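Local coordinates for 43.8 kDa insecticidal crystal protein (Bacillus thuringiensis, PDB 4JP0) that acts together with Cry34Ab1 as a binary insecticidal toxin against western corn rootworm larvae, probably targeting the midgut epithelium, at residues V7-N12 and T138-I143. Residues are numbered along the deposited sequence; the frame is centred on the assembly and turned at random.
Sequences VYEISN and TSVQTI
V7 faces V140 and Q141 together in a classic beta bulge, where the first and last strands of the ricin B-type beta-trefoil domain, 6-12 and 135-142, pair antiparallel. Both polar backbone atoms of V7 are satisfied across the bulge: its N donates to O of Q141 at 2.8 Å, while its O accepts N of V140 at 2.9 Å in a nearly straight bond (173° at the hydrogen). Beyond the bulge, E9 and T138 form a regular hydrogen-bonded pair. N of E9 gives to O of T138, which also receives a CA-H...O contact from Y8, CA to O 3.2 Å; N of T138 returns a bond to O of E9. That E9 oxygen takes a second donor, a water that also bonds OG of S11. Y8 and S139 lie on one face of the sheet, V7, E9, T138 and Q141 on the opposite one; the OH of Y8 is hydrogen-bonded to O of D3. The two methyls of V140 part: CG2 meets CG1 of V7, which lies anti to its own backbone N (chi1 178°), and CG1 meets the end of E9. E9, extended past CG, crosses V140 at about a right angle, bringing its carboxylate carbon CD within 3.7 Å of the V140 methyl CG1.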
ATOM      1  N   VAL A   7     -22.494  -6.000   2.202  1.00 13.53           N
ATOM      2  CA  VAL A   7     -23.348  -4.958   1.673  1.00 14.20           C
ATOM      3  C   VAL A   7     -24.442  -4.781   2.741  1.00 15.07           C
ATOM      4  O   VAL A   7     -25.085  -5.751   3.145  1.00 14.31           O
ATOM      5  CB  VAL A   7     -24.030  -5.407   0.324  1.00 14.69           C
ATOM      6  CG1 VAL A   7     -24.955  -4.316  -0.180  1.00 13.89           C
ATOM      7  CG2 VAL A   7     -22.954  -5.739  -0.736  1.00 16.62           C
ATOM      8  N   TYR A   8     -24.637  -3.555   3.202  1.00 12.81           N
ATOM      9  CA  TYR A   8     -25.557  -3.285   4.284  1.00 14.30           C
ATOM     10  C   TYR A   8     -26.708  -2.417   3.850  1.00 14.22           C
ATOM     11  O   TYR A   8     -26.551  -1.594   2.978  1.00 15.60           O
ATOM     12  CB  TYR A   8     -24.818  -2.474   5.354  1.00 14.12           C
ATOM     13  CG  TYR A   8     -23.811  -3.230   6.167  1.00 15.45           C
ATOM     14  CD1 TYR A   8     -22.443  -3.080   5.932  1.00 15.06           C
ATOM     15  CD2 TYR A   8     -24.216  -4.072   7.197  1.00 14.83           C
ATOM     16  CE1 TYR A   8     -21.517  -3.766   6.719  1.00 15.27           C
ATOM     17  CE2 TYR A   8     -23.281  -4.768   7.972  1.00 16.58           C
ATOM     18  CZ  TYR A   8     -21.949  -4.588   7.740  1.00 14.82           C
ATOM     19  OH  TYR A   8     -21.024  -5.230   8.510  1.00 13.42           O
ATOM     20  N   GLU A   9     -27.847  -2.568   4.501  1.00 14.53           N
ATOM     21  CA  GLU A   9     -28.932  -1.592   4.375  1.00 14.85           C
ATOM     22  C   GLU A   9     -28.918  -0.874   5.706  1.00 15.08           C
ATOM     23  O   GLU A   9     -28.641  -1.489   6.736  1.00 15.82           O
ATOM     24  CB  GLU A   9     -30.288  -2.303   4.162  1.00 15.19           C
ATOM     25  CG  GLU A   9     -30.377  -2.861   2.752  1.00 16.72           C
ATOM     26  CD  GLU A   9     -31.666  -3.593   2.478  1.00 22.49           C
ATOM     27  OE1 GLU A   9     -32.419  -3.905   3.434  1.00 25.51           O
ATOM     28  OE2 GLU A   9     -31.914  -3.858   1.297  1.00 25.51           O
ATOM     29  N   ILE A  10     -29.186   0.411   5.712  1.00 13.45           N
ATOM     30  CA  ILE A  10     -29.129   1.202   6.967  1.00 12.86           C
ATOM     31  C   ILE A  10     -30.507   1.798   7.236  1.00 13.43           C
ATOM     32  O   ILE A  10     -31.051   2.512   6.411  1.00 12.91           O
ATOM     33  CB  ILE A  10     -28.072   2.322   6.853  1.00 12.95           C
ATOM     34  CG1 ILE A  10     -26.683   1.726   6.662  1.00 13.84           C
ATOM     35  CG2 ILE A  10     -28.054   3.213   8.076  1.00 13.07           C
ATOM     36  CD1 ILE A  10     -25.623   2.820   6.342  1.00 15.14           C
ATOM     37  N   SER A  11     -31.099   1.450   8.371  1.00 13.78           N
ATOM     38  CA  SER A  11     -32.458   1.903   8.671  1.00 13.73           C
ATOM     39  C   SER A  11     -32.545   2.591  10.025  1.00 13.77           C
ATOM     40  O   SER A  11     -31.762   2.307  10.930  1.00 14.46           O
ATOM     41  CB  SER A  11     -33.464   0.728   8.616  1.00 14.83           C
ATOM     42  OG  SER A  11     -33.116  -0.301   9.513  1.00 14.66           O
ATOM     43  N   ASN A  12     -33.531   3.470  10.170  1.00 12.65           N
ATOM     44  CA  ASN A  12     -33.648   4.227  11.387  1.00 13.16           C
ATOM     45  C   ASN A  12     -34.435   3.502  12.496  1.00 14.18           C
ATOM     46  O   ASN A  12     -35.494   2.894  12.255  1.00 12.74           O
ATOM     47  CB  ASN A  12     -34.321   5.550  11.101  1.00 13.52           C
ATOM     48  CG  ASN A  12     -34.321   6.467  12.313  1.00 13.51           C
ATOM     49  OD1 ASN A  12     -35.334   6.622  12.978  1.00 13.32           O
ATOM     50  ND2 ASN A  12     -33.171   7.067  12.606  1.00 13.72           N
ATOM     51  N   THR A 138     -28.278  -3.859   8.406  1.00 17.30           N
ATOM     52  CA  THR A 138     -28.738  -5.175   8.020  1.00 18.88           C
ATOM     53  C   THR A 138     -27.859  -5.691   6.891  1.00 17.88           C
ATOM     54  O   THR A 138     -27.763  -5.044   5.865  1.00 17.56           O
ATOM     55  CB  THR A 138     -30.182  -5.039   7.504  1.00 19.48           C
ATOM     56  OG1 THR A 138     -31.012  -4.488   8.544  1.00 20.61           O
ATOM     57  CG2 THR A 138     -30.788  -6.418   7.174  1.00 23.60           C
ATOM     58  N   SER A 139     -27.215  -6.831   7.081  1.00 17.65           N
ATOM     59  CA  SER A 139     -26.381  -7.427   6.019  1.00 17.75           C
ATOM     60  C   SER A 139     -27.204  -8.138   4.950  1.00 17.41           C
ATOM     61  O   SER A 139     -27.979  -9.043   5.271  1.00 17.76           O
ATOM     62  CB  SER A 139     -25.404  -8.426   6.618  1.00 19.18           C
ATOM     63  OG  SER A 139     -24.591  -8.954   5.555  1.00 21.78           O
ATOM     64  N   VAL A 140     -27.057  -7.743   3.688  1.00 15.65           N
ATOM     65  CA  VAL A 140     -27.822  -8.396   2.626  1.00 16.04           C
ATOM     66  C   VAL A 140     -26.932  -9.198   1.729  1.00 15.79           C
ATOM     67  O   VAL A 140     -27.443  -9.962   0.909  1.00 15.33           O
ATOM     68  CB  VAL A 140     -28.679  -7.371   1.765  1.00 17.32           C
ATOM     69  CG1 VAL A 140     -29.724  -6.729   2.629  1.00 18.92           C
ATOM     70  CG2 VAL A 140     -27.781  -6.306   1.132  1.00 15.67           C
ATOM     71  N   GLN A 141     -25.609  -9.025   1.866  1.00 14.19           N
ATOM     72  CA  GLN A 141     -24.653  -9.830   1.102  1.00 14.84           C
ATOM     73  C   GLN A 141     -23.305  -9.822   1.800  1.00 14.51           C
ATOM     74  O   GLN A 141     -22.893  -8.805   2.337  1.00 11.83           O
ATOM     75  CB  GLN A 141     -24.496  -9.315  -0.337  1.00 14.51           C
ATOM     76  CG  GLN A 141     -23.637 -10.247  -1.216  1.00 16.36           C
ATOM     77  CD  GLN A 141     -23.619  -9.813  -2.676  1.00 21.09           C
ATOM     78  OE1 GLN A 141     -24.350  -8.908  -3.066  1.00 23.27           O
ATOM     79  NE2 GLN A 141     -22.796 -10.450  -3.468  1.00 20.02           N
ATOM     80  N   THR A 142     -22.633 -10.964   1.807  1.00 14.48           N
ATOM     81  CA  THR A 142     -21.275 -11.035   2.318  1.00 15.16           C
ATOM     82  C   THR A 142     -20.379 -11.538   1.166  1.00 16.28           C
ATOM     83  O   THR A 142     -20.714 -12.535   0.490  1.00 16.55           O
ATOM     84  CB  THR A 142     -21.188 -12.012   3.516  1.00 15.21           C
ATOM     85  OG1 THR A 142     -21.990 -11.522   4.594  1.00 12.80           O
ATOM     86  CG2 THR A 142     -19.751 -12.017   4.101  1.00 14.55           C
ATOM     87  N   ILE A 143     -19.262 -10.856   0.958  1.00 15.88           N
ATOM     88  CA  ILE A 143     -18.292 -11.216  -0.056  1.00 17.68           C
ATOM     89  C   ILE A 143     -17.105 -11.829   0.638  1.00 18.40           C
ATOM     90  O   ILE A 143     -16.511 -11.215   1.525  1.00 18.57           O
ATOM     91  CB  ILE A 143     -17.803  -9.951  -0.804  1.00 18.78           C
ATOM     92  CG1 ILE A 143     -18.965  -9.091  -1.260  1.00 21.23           C
ATOM     93  CG2 ILE A 143     -16.866 -10.344  -1.999  1.00 19.65           C
ATOM     94  CD1 ILE A 143     -19.820  -9.784  -2.163  1.00 24.36           C
TER
HETATM   95  O   HOH W   1     -31.199  -2.062   8.406  1.00 16.67           O